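PDB 5IHX: tyrosine--tRNA ligase, mitochondrial from Emericella nidulans, which probably joins L-tyrosine to mitochondrial tRNA(Tyr) at the expense of ATP, releasing AMP and diphosphate. Local coordinates for residues L56-R59 with V60-K64; G144-I147 with E148-G151; M306-T309 with F310-Y313. All coordinates share one frame; numbering follows the deposited sequence.

Interaction 1: residues L56-R59 with V60-K64; sequences LLHR and VFTEK
Leu57 and Phe61 run alongside each other in the same direction, one turn apart on helix 54-63, the short helix that leads into strand 68-72 of the Rossmann-type catalytic domain. Leu57 CD1 packs 3.7 Å from Phe61 CE2, and Leu57 O lies at the ring's edge, near its plane, with Phe61 CD2 the closest ring atom. With the ring of Phe37 and Val38 of helix 37-44, the pair makes an apolar face; Leu57 also rests on Ile277 and Phe279 of strand 277-280. A looser contact runs along another side of the helix, where Leu56 CD1 and Val60 CG2 approach at 4.1 Å with their side chains crossing at a slant.

His58 and Thr62 meet differently. The imidazole stands with CG anti to the backbone N (chi1 168°), which brings one of its faces to Thr62 OG1, 3.6 Å off the ring plane and displaced from the centre toward the ring's margin. The carboxylate of Glu63 forms a salt bridge with Lys30 of helix 16-30. The hydroxyl of Thr62 folds back on the helix: Thr62 OG1 donates to His58 O at 2.7 Å, while Thr62 N reaches the same oxygen at 3.0 Å from the opposite face of the carbonyl plane.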
ATOM      1  N   LEU A  56     -22.133   0.550 -25.930  1.00 35.08           N
ATOM      2  CA  LEU A  56     -21.955  -0.638 -25.104  1.00 36.41           C
ATOM      3  C   LEU A  56     -22.670  -0.467 -23.764  1.00 32.56           C
ATOM      4  O   LEU A  56     -23.315  -1.394 -23.280  1.00 32.08           O
ATOM      5  CB  LEU A  56     -20.472  -0.930 -24.878  1.00 35.33           C
ATOM      6  CG  LEU A  56     -20.167  -2.116 -23.960  1.00 34.02           C
ATOM      7  CD1 LEU A  56     -20.863  -3.381 -24.448  1.00 38.08           C
ATOM      8  CD2 LEU A  56     -18.668  -2.339 -23.847  1.00 34.22           C
ATOM      9  N   LEU A  57     -22.558   0.722 -23.178  1.00 27.80           N
ATOM     10  CA  LEU A  57     -23.241   1.026 -21.923  1.00 25.66           C
ATOM     11  C   LEU A  57     -24.739   0.820 -22.094  1.00 25.27           C
ATOM     12  O   LEU A  57     -25.394   0.190 -21.264  1.00 29.92           O
ATOM     13  CB  LEU A  57     -22.951   2.461 -21.480  1.00 26.24           C
ATOM     14  CG  LEU A  57     -23.472   2.861 -20.095  1.00 28.50           C
ATOM     15  CD1 LEU A  57     -22.715   2.144 -18.991  1.00 30.04           C
ATOM     16  CD2 LEU A  57     -23.392   4.367 -19.910  1.00 29.89           C
ATOM     17  N   HIS A  58     -25.270   1.362 -23.184  1.00 32.02           N
ATOM     18  CA  HIS A  58     -26.665   1.160 -23.550  1.00 29.69           C
ATOM     19  C   HIS A  58     -27.011  -0.323 -23.673  1.00 29.21           C
ATOM     20  O   HIS A  58     -28.040  -0.764 -23.157  1.00 33.94           O
ATOM     21  CB  HIS A  58     -26.977   1.907 -24.850  1.00 35.46           C
ATOM     22  CG  HIS A  58     -28.286   1.532 -25.468  1.00 37.31           C
ATOM     23  ND1 HIS A  58     -29.489   2.052 -25.041  1.00 30.57           N
ATOM     24  CD2 HIS A  58     -28.577   0.723 -26.516  1.00 33.01           C
ATOM     25  CE1 HIS A  58     -30.468   1.554 -25.778  1.00 29.81           C
ATOM     26  NE2 HIS A  58     -29.938   0.747 -26.681  1.00 29.83           N
ATOM     27  N   ARG A  59     -26.165  -1.094 -24.353  1.00 32.83           N
ATOM     28  CA  ARG A  59     -26.438  -2.520 -24.520  1.00 33.91           C
ATOM     29  C   ARG A  59     -26.415  -3.248 -23.176  1.00 30.22           C
ATOM     30  O   ARG A  59     -27.248  -4.117 -22.923  1.00 32.12           O
ATOM     31  CB  ARG A  59     -25.435  -3.190 -25.464  1.00 44.34           C
ATOM     32  CG  ARG A  59     -25.817  -3.121 -26.936  1.00 55.14           C
ATOM     33  CD  ARG A  59     -25.138  -4.218 -27.750  1.00 66.41           C
ATOM     34  NE  ARG A  59     -23.683  -4.087 -27.828  1.00 69.32           N
ATOM     35  CZ  ARG A  59     -22.832  -5.109 -27.738  1.00 70.73           C
ATOM     36  NH1 ARG A  59     -23.275  -6.353 -27.570  1.00 60.78           N
ATOM     37  NH2 ARG A  59     -21.526  -4.893 -27.820  1.00 79.74           N
ATOM     38  N   VAL A  60     -25.453  -2.902 -22.324  1.00 30.29           N
ATOM     39  CA  VAL A  60     -25.331  -3.542 -21.016  1.00 33.87           C
ATOM     40  C   VAL A  60     -26.612  -3.377 -20.201  1.00 27.43           C
ATOM     41  O   VAL A  60     -27.139  -4.349 -19.658  1.00 33.21           O
ATOM     42  CB  VAL A  60     -24.131  -2.971 -20.214  1.00 39.74           C
ATOM     43  CG1 VAL A  60     -24.196  -3.396 -18.744  1.00 38.32           C
ATOM     44  CG2 VAL A  60     -22.817  -3.423 -20.824  1.00 36.96           C
ATOM     45  N   PHE A  61     -27.114  -2.148 -20.123  1.00 30.16           N
ATOM     46  CA  PHE A  61     -28.309  -1.865 -19.336  1.00 31.21           C
ATOM     47  C   PHE A  61     -29.567  -2.428 -19.987  1.00 29.01           C
ATOM     48  O   PHE A  61     -30.526  -2.771 -19.298  1.00 31.61           O
ATOM     49  CB  PHE A  61     -28.463  -0.361 -19.118  1.00 31.20           C
ATOM     50  CG  PHE A  61     -27.666   0.165 -17.960  1.00 32.67           C
ATOM     51  CD1 PHE A  61     -28.049  -0.120 -16.659  1.00 36.65           C
ATOM     52  CD2 PHE A  61     -26.538   0.939 -18.166  1.00 30.30           C
ATOM     53  CE1 PHE A  61     -27.322   0.357 -15.586  1.00 37.02           C
ATOM     54  CE2 PHE A  61     -25.806   1.423 -17.095  1.00 30.67           C
ATOM     55  CZ  PHE A  61     -26.199   1.131 -15.804  1.00 28.42           C
ATOM     56  N   THR A  62     -29.567  -2.515 -21.312  1.00 31.92           N
ATOM     57  CA  THR A  62     -30.698  -3.098 -22.021  1.00 29.62           C
ATOM     58  C   THR A  62     -30.804  -4.587 -21.704  1.00 30.96           C
ATOM     59  O   THR A  62     -31.880  -5.084 -21.381  1.00 35.50           O
ATOM     60  CB  THR A  62     -30.576  -2.903 -23.546  1.00 27.66           C
ATOM     61  OG1 THR A  62     -30.564  -1.505 -23.855  1.00 32.84           O
ATOM     62  CG2 THR A  62     -31.741  -3.570 -24.278  1.00 31.18           C
ATOM     63  N   GLU A  63     -29.677  -5.287 -21.795  1.00 33.70           N
ATOM     64  CA  GLU A  63     -29.659  -6.742 -21.664  1.00 34.67           C
ATOM     65  C   GLU A  63     -29.637  -7.238 -20.219  1.00 37.48           C
ATOM     66  O   GLU A  63     -30.141  -8.323 -19.932  1.00 36.92           O
ATOM     67  CB  GLU A  63     -28.448  -7.314 -22.407  1.00 33.59           C
ATOM     68  CG  GLU A  63     -28.421  -6.991 -23.892  1.00 46.71           C
ATOM     69  CD  GLU A  63     -29.623  -7.546 -24.635  1.00 49.82           C
ATOM     70  OE1 GLU A  63     -30.252  -8.498 -24.130  1.00 51.07           O
ATOM     71  OE2 GLU A  63     -29.941  -7.024 -25.724  1.00 57.40           O
ATOM     72  N   LYS A  64     -29.060  -6.451 -19.314  1.00 40.78           N
ATOM     73  CA  LYS A  64     -28.820  -6.912 -17.945  1.00 41.52           C
ATOM     74  C   LYS A  64     -29.294  -5.929 -16.880  1.00 36.52           C
ATOM     75  O   LYS A  64     -29.119  -4.718 -17.008  1.00 31.96           O
ATOM     76  CB  LYS A  64     -27.330  -7.188 -17.740  1.00 41.55           C
ATOM     77  CG  LYS A  64     -26.744  -8.242 -18.665  1.00 49.57           C
ATOM     78  CD  LYS A  64     -25.227  -8.319 -18.522  1.00 44.99           C
ATOM     79  CE  LYS A  64     -24.807  -8.804 -17.141  1.00 45.46           C
ATOM     80  NZ  LYS A  64     -23.328  -8.927 -17.025  1.00 51.49           N
TER

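Interaction 2: residues G144-I147 with E148-G151; sequences GASI and ERYG
Arg149 curls back over the turn that precedes it on the long helix 126-153, and its guanidinium comes to lie above the backbone of Ser146. Arg149 CB starts close to two carbonyls of that turn, 3.6 Å from Ser146 O and 3.7 Å from Ala145 O. CG then stands anti to the backbone N (chi1 162°) and CD carries the chain straight on, until a bend at chi3 of 59° swings the head group round toward Ser146. There the flat group presents a face to Ser146 O, which sits 4.1 Å from the plane and over its centre. The same Ser146 O accepts from Tyr150 N, at 2.7 Å. At the tip, Arg149 NH2 comes within 3.4 Å of Ser146 CB. The distance from Arg149 NH2 to Ser146 OG is 3.3 Å. The serine hydroxyl is itself bonded back to Lys142 O, one turn earlier, while the arginine's NH1 and NH2 bond to the carbonyls of Glu365 and Leu366. These two bonds help fix the rotation of the guanidinium and tie it to helix 354-368.

The backbone beneath is regular helix: Arg149 N bonds to Ala145 O, and Gly151 N to Ile147 O, whereas the bond from Glu148 N to Gly144 O is weak. The side chains fan out. Arg149 and Tyr150 both go to helix 354-368, the tyrosine hydroxyl bonding to Glu362 and also to Phe333 N. Glu148 extends to salt bridges with Arg158 and with Arg164 of the edge strand 164-168, and Ile147 packs on Ala91 and Tyr94 of helix 84-95, so the helix is wedged between the catalytic sheet's periphery and the C-terminal helices.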
ATOM      1  N   GLY A 144     -31.593   7.520   1.177  1.00 24.31           N
ATOM      2  CA  GLY A 144     -32.105   6.287   0.606  1.00 24.57           C
ATOM      3  C   GLY A 144     -33.601   6.131   0.812  1.00 24.27           C
ATOM      4  O   GLY A 144     -34.332   5.766  -0.109  1.00 25.61           O
ATOM      5  N   ALA A 145     -34.060   6.405   2.028  1.00 26.32           N
ATOM      6  CA  ALA A 145     -35.480   6.315   2.345  1.00 26.03           C
ATOM      7  C   ALA A 145     -36.263   7.419   1.636  1.00 22.12           C
ATOM      8  O   ALA A 145     -37.377   7.198   1.160  1.00 25.78           O
ATOM      9  CB  ALA A 145     -35.693   6.395   3.848  1.00 29.78           C
ATOM     10  N   SER A 146     -35.673   8.606   1.560  1.00 21.16           N
ATOM     11  CA  SER A 146     -36.305   9.727   0.875  1.00 21.81           C
ATOM     12  C   SER A 146     -36.503   9.447  -0.612  1.00 29.09           C
ATOM     13  O   SER A 146     -37.518   9.825  -1.195  1.00 29.64           O
ATOM     14  CB  SER A 146     -35.479  10.994   1.048  1.00 20.15           C
ATOM     15  OG  SER A 146     -35.440  11.415   2.398  1.00 21.56           O
ATOM     16  N   ILE A 147     -35.522   8.796  -1.226  1.00 26.88           N
ATOM     17  CA  ILE A 147     -35.609   8.439  -2.635  1.00 27.11           C
ATOM     18  C   ILE A 147     -36.811   7.534  -2.888  1.00 27.57           C
ATOM     19  O   ILE A 147     -37.531   7.702  -3.874  1.00 26.98           O
ATOM     20  CB  ILE A 147     -34.310   7.752  -3.112  1.00 28.24           C
ATOM     21  CG1 ILE A 147     -33.211   8.798  -3.296  1.00 27.86           C
ATOM     22  CG2 ILE A 147     -34.534   6.986  -4.421  1.00 25.29           C
ATOM     23  CD1 ILE A 147     -31.819   8.216  -3.483  1.00 22.04           C
ATOM     24  N   GLU A 148     -37.027   6.579  -1.992  1.00 31.22           N
ATOM     25  CA  GLU A 148     -38.158   5.669  -2.116  1.00 29.48           C
ATOM     26  C   GLU A 148     -39.472   6.437  -1.970  1.00 25.40           C
ATOM     27  O   GLU A 148     -40.397   6.250  -2.758  1.00 28.61           O
ATOM     28  CB  GLU A 148     -38.070   4.553  -1.072  1.00 32.70           C
ATOM     29  CG  GLU A 148     -39.238   3.575  -1.110  1.00 40.36           C
ATOM     30  CD  GLU A 148     -39.064   2.412  -0.149  1.00 40.96           C
ATOM     31  OE1 GLU A 148     -37.915   2.137   0.258  1.00 40.19           O
ATOM     32  OE2 GLU A 148     -40.080   1.770   0.195  1.00 45.61           O
ATOM     33  N   ARG A 149     -39.542   7.301  -0.960  1.00 24.32           N
ATOM     34  CA  ARG A 149     -40.724   8.124  -0.729  1.00 29.43           C
ATOM     35  C   ARG A 149     -40.985   9.043  -1.926  1.00 34.53           C
ATOM     36  O   ARG A 149     -42.112   9.157  -2.400  1.00 29.11           O
ATOM     37  CB  ARG A 149     -40.563   8.954   0.551  1.00 26.74           C
ATOM     38  CG  ARG A 149     -41.522  10.142   0.654  1.00 30.75           C
ATOM     39  CD  ARG A 149     -41.323  10.926   1.942  1.00 26.09           C
ATOM     40  NE  ARG A 149     -39.963  11.444   2.068  1.00 28.57           N
ATOM     41  CZ  ARG A 149     -39.476  12.455   1.352  1.00 27.96           C
ATOM     42  NH1 ARG A 149     -40.232  13.057   0.442  1.00 30.53           N
ATOM     43  NH2 ARG A 149     -38.227  12.861   1.536  1.00 31.31           N
ATOM     44  N   TYR A 150     -39.938   9.714  -2.395  1.00 29.83           N
ATOM     45  CA  TYR A 150     -40.057  10.639  -3.517  1.00 26.37           C
ATOM     46  C   TYR A 150     -40.449   9.906  -4.799  1.00 24.98           C
ATOM     47  O   TYR A 150     -41.221  10.420  -5.606  1.00 29.56           O
ATOM     48  CB  TYR A 150     -38.742  11.397  -3.707  1.00 25.08           C
ATOM     49  CG  TYR A 150     -38.781  12.467  -4.771  1.00 24.75           C
ATOM     50  CD1 TYR A 150     -39.543  13.614  -4.601  1.00 24.25           C
ATOM     51  CD2 TYR A 150     -38.031  12.346  -5.934  1.00 27.21           C
ATOM     52  CE1 TYR A 150     -39.574  14.603  -5.566  1.00 25.92           C
ATOM     53  CE2 TYR A 150     -38.052  13.331  -6.907  1.00 28.55           C
ATOM     54  CZ  TYR A 150     -38.821  14.460  -6.717  1.00 29.07           C
ATOM     55  OH  TYR A 150     -38.847  15.434  -7.686  1.00 32.16           O
ATOM     56  N   GLY A 151     -39.921   8.700  -4.977  1.00 29.65           N
ATOM     57  CA  GLY A 151     -40.293   7.869  -6.108  1.00 32.13           C
ATOM     58  C   GLY A 151     -41.769   7.514  -6.063  1.00 34.08           C
ATOM     59  O   GLY A 151     -42.449   7.523  -7.088  1.00 29.86           O
TER

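Interaction 3: residues M306-T309 with F310-Y313; sequences MTST and FELY
The flat groups of Phe310 and Tyr313 leave the start of helix 309-317 by way of their CB atoms, and it is at this root that they come near the preceding residues: Tyr313 CB lies 3.5 Å from Thr309 O. Both rings then swing away from 306-309. The Tyr313 ring meets that of His380 with the planes at about 55°, and its hydroxyl bonds to His357, so this aromatic joins the new helix to helices 354-368 and 370-383. The third flat group, the carboxylate of Glu311, turns back toward Ser308. Its OE1 takes a weak bond from Ser308 N, but Glu311 is poorly ordered and its carboxylate sits too near the serine hydroxyl in the model, which makes its exact place doubtful.

In the other direction, Ser308 OG accepts from Glu311 N at 3.1 Å. The hydroxyl stands between the backbone N and the carbonyl carbon (chi1 73°), and from there it can face an amide of the helix's first turn; its position shares the uncertainty of the carboxylate. The main chain is clearer. Leu312 N bonds to Ser308 O at 3.0 Å, and Tyr313 N reaches Thr309 O at 3.0 Å. Before the cap, Thr307 CG2 makes a light methyl contact with Glu311 CB, at 4.1 Å, while the threonine hydroxyl bonds to Trp301 N. Thr309 OG1 is held by Glu372 of helix 370-383. Taken together, Ser308 as N-cap and Glu311 three residues on form a capping box, a common way to begin an alpha-helix, though its Glu311 half is weak in this model; here it begins helix 309-317, which packs on helices 354-368 and 370-383.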
ATOM      1  N   MET A 306     -27.375  22.747   8.940  1.00 37.36           N
ATOM      2  CA  MET A 306     -26.286  23.530   8.353  1.00 34.62           C
ATOM      3  C   MET A 306     -26.822  24.510   7.314  1.00 35.12           C
ATOM      4  O   MET A 306     -26.417  25.674   7.270  1.00 38.87           O
ATOM      5  CB  MET A 306     -25.247  22.602   7.726  1.00 31.14           C
ATOM      6  CG  MET A 306     -24.584  21.677   8.741  1.00 29.88           C
ATOM      7  SD  MET A 306     -23.435  20.506   7.995  1.00 42.00           S
ATOM      8  CE  MET A 306     -22.155  21.613   7.409  1.00 32.90           C
ATOM      9  N   THR A 307     -27.740  24.027   6.483  1.00 31.85           N
ATOM     10  CA  THR A 307     -28.441  24.868   5.519  1.00 27.82           C
ATOM     11  C   THR A 307     -29.940  24.655   5.695  1.00 26.55           C
ATOM     12  O   THR A 307     -30.459  23.576   5.410  1.00 28.73           O
ATOM     13  CB  THR A 307     -28.027  24.551   4.062  1.00 32.06           C
ATOM     14  OG1 THR A 307     -26.646  24.875   3.867  1.00 36.29           O
ATOM     15  CG2 THR A 307     -28.873  25.339   3.062  1.00 27.14           C
ATOM     16  N   SER A 308     -30.629  25.687   6.171  1.00 32.18           N
ATOM     17  CA  SER A 308     -32.059  25.588   6.438  1.00 30.94           C
ATOM     18  C   SER A 308     -32.825  25.237   5.170  1.00 30.20           C
ATOM     19  O   SER A 308     -32.363  25.492   4.059  1.00 29.79           O
ATOM     20  CB  SER A 308     -32.598  26.894   7.018  1.00 33.82           C
ATOM     21  OG  SER A 308     -32.674  27.891   6.016  1.00 33.66           O
ATOM     22  N   THR A 309     -33.999  24.647   5.354  1.00 27.84           N
ATOM     23  CA  THR A 309     -34.858  24.276   4.241  1.00 24.11           C
ATOM     24  C   THR A 309     -35.249  25.507   3.426  1.00 27.74           C
ATOM     25  O   THR A 309     -35.381  25.440   2.205  1.00 25.63           O
ATOM     26  CB  THR A 309     -36.128  23.570   4.740  1.00 29.88           C
ATOM     27  OG1 THR A 309     -36.841  24.438   5.631  1.00 39.00           O
ATOM     28  CG2 THR A 309     -35.769  22.287   5.473  1.00 23.96           C
ATOM     29  N   PHE A 310     -35.421  26.628   4.115  1.00 34.10           N
ATOM     30  CA  PHE A 310     -35.795  27.879   3.474  1.00 28.72           C
ATOM     31  C   PHE A 310     -34.695  28.341   2.525  1.00 33.85           C
ATOM     32  O   PHE A 310     -34.954  28.776   1.403  1.00 31.85           O
ATOM     33  CB  PHE A 310     -36.068  28.952   4.534  1.00 36.20           C
ATOM     34  CG  PHE A 310     -36.560  30.253   3.970  1.00 40.96           C
ATOM     35  CD1 PHE A 310     -35.702  31.332   3.830  1.00 51.07           C
ATOM     36  CD2 PHE A 310     -37.878  30.394   3.567  1.00 52.36           C
ATOM     37  CE1 PHE A 310     -36.152  32.530   3.308  1.00 53.28           C
ATOM     38  CE2 PHE A 310     -38.334  31.591   3.045  1.00 45.51           C
ATOM     39  CZ  PHE A 310     -37.470  32.659   2.915  1.00 41.19           C
ATOM     40  N   GLU A 311     -33.459  28.241   2.997  1.00 40.54           N
ATOM     41  CA  GLU A 311     -32.288  28.650   2.231  1.00 39.40           C
ATOM     42  C   GLU A 311     -31.971  27.707   1.073  1.00 30.35           C
ATOM     43  O   GLU A 311     -31.467  28.137   0.036  1.00 29.72           O
ATOM     44  CB  GLU A 311     -31.100  28.761   3.175  1.00 40.14           C
ATOM     45  CG  GLU A 311     -31.169  30.000   4.042  1.00 66.35           C
ATOM     46  CD  GLU A 311     -30.493  29.825   5.390  1.00114.75           C
ATOM     47  OE1 GLU A 311     -30.651  28.743   5.988  1.00118.50           O
ATOM     48  OE2 GLU A 311     -29.780  30.750   5.835  1.00135.49           O
ATOM     49  N   LEU A 312     -32.272  26.425   1.242  1.00 32.14           N
ATOM     50  CA  LEU A 312     -32.100  25.467   0.158  1.00 28.34           C
ATOM     51  C   LEU A 312     -33.104  25.813  -0.930  1.00 29.70           C
ATOM     52  O   LEU A 312     -32.806  25.744  -2.123  1.00 30.53           O
ATOM     53  CB  LEU A 312     -32.300  24.030   0.648  1.00 32.73           C
ATOM     54  CG  LEU A 312     -32.021  22.869  -0.320  1.00 42.48           C
ATOM     55  CD1 LEU A 312     -30.946  23.201  -1.344  1.00 45.93           C
ATOM     56  CD2 LEU A 312     -31.615  21.626   0.449  1.00 84.66           C
ATOM     57  N   TYR A 313     -34.296  26.210  -0.505  1.00 33.45           N
ATOM     58  CA  TYR A 313     -35.335  26.627  -1.432  1.00 31.84           C
ATOM     59  C   TYR A 313     -34.884  27.870  -2.191  1.00 36.54           C
ATOM     60  O   TYR A 313     -34.999  27.932  -3.413  1.00 30.39           O
ATOM     61  CB  TYR A 313     -36.641  26.897  -0.688  1.00 28.99           C
ATOM     62  CG  TYR A 313     -37.835  27.071  -1.594  1.00 29.68           C
ATOM     63  CD1 TYR A 313     -38.233  28.331  -2.021  1.00 31.85           C
ATOM     64  CD2 TYR A 313     -38.567  25.974  -2.021  1.00 24.11           C
ATOM     65  CE1 TYR A 313     -39.330  28.492  -2.848  1.00 29.14           C
ATOM     66  CE2 TYR A 313     -39.661  26.123  -2.850  1.00 27.09           C
ATOM     67  CZ  TYR A 313     -40.039  27.385  -3.263  1.00 31.52           C
ATOM     68  OH  TYR A 313     -41.132  27.546  -4.087  1.00 36.70           O
TER

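Overall arrangement
In this C-terminally truncated chain, which includes the catalytic domain, all three contacts are local, each within or at the start of one helix, and none touches another. Interaction 2 is the most buried, while interactions 1 and 3 are partly buried and lie on opposite sides of the chain's centre, about 39 Å apart between centres. Interaction 1 combines leucine packing on strand 277-280 with a threonine hydroxyl bonded back to its own helix, interaction 2 folds an arginine over a backbone turn, and interaction 3 caps a helix start. Interactions 2 and 3, with centres about 19 Å apart, share helix 354-368 as a neighbour, whereas interaction 1 packs against helices 16-30 and 37-44.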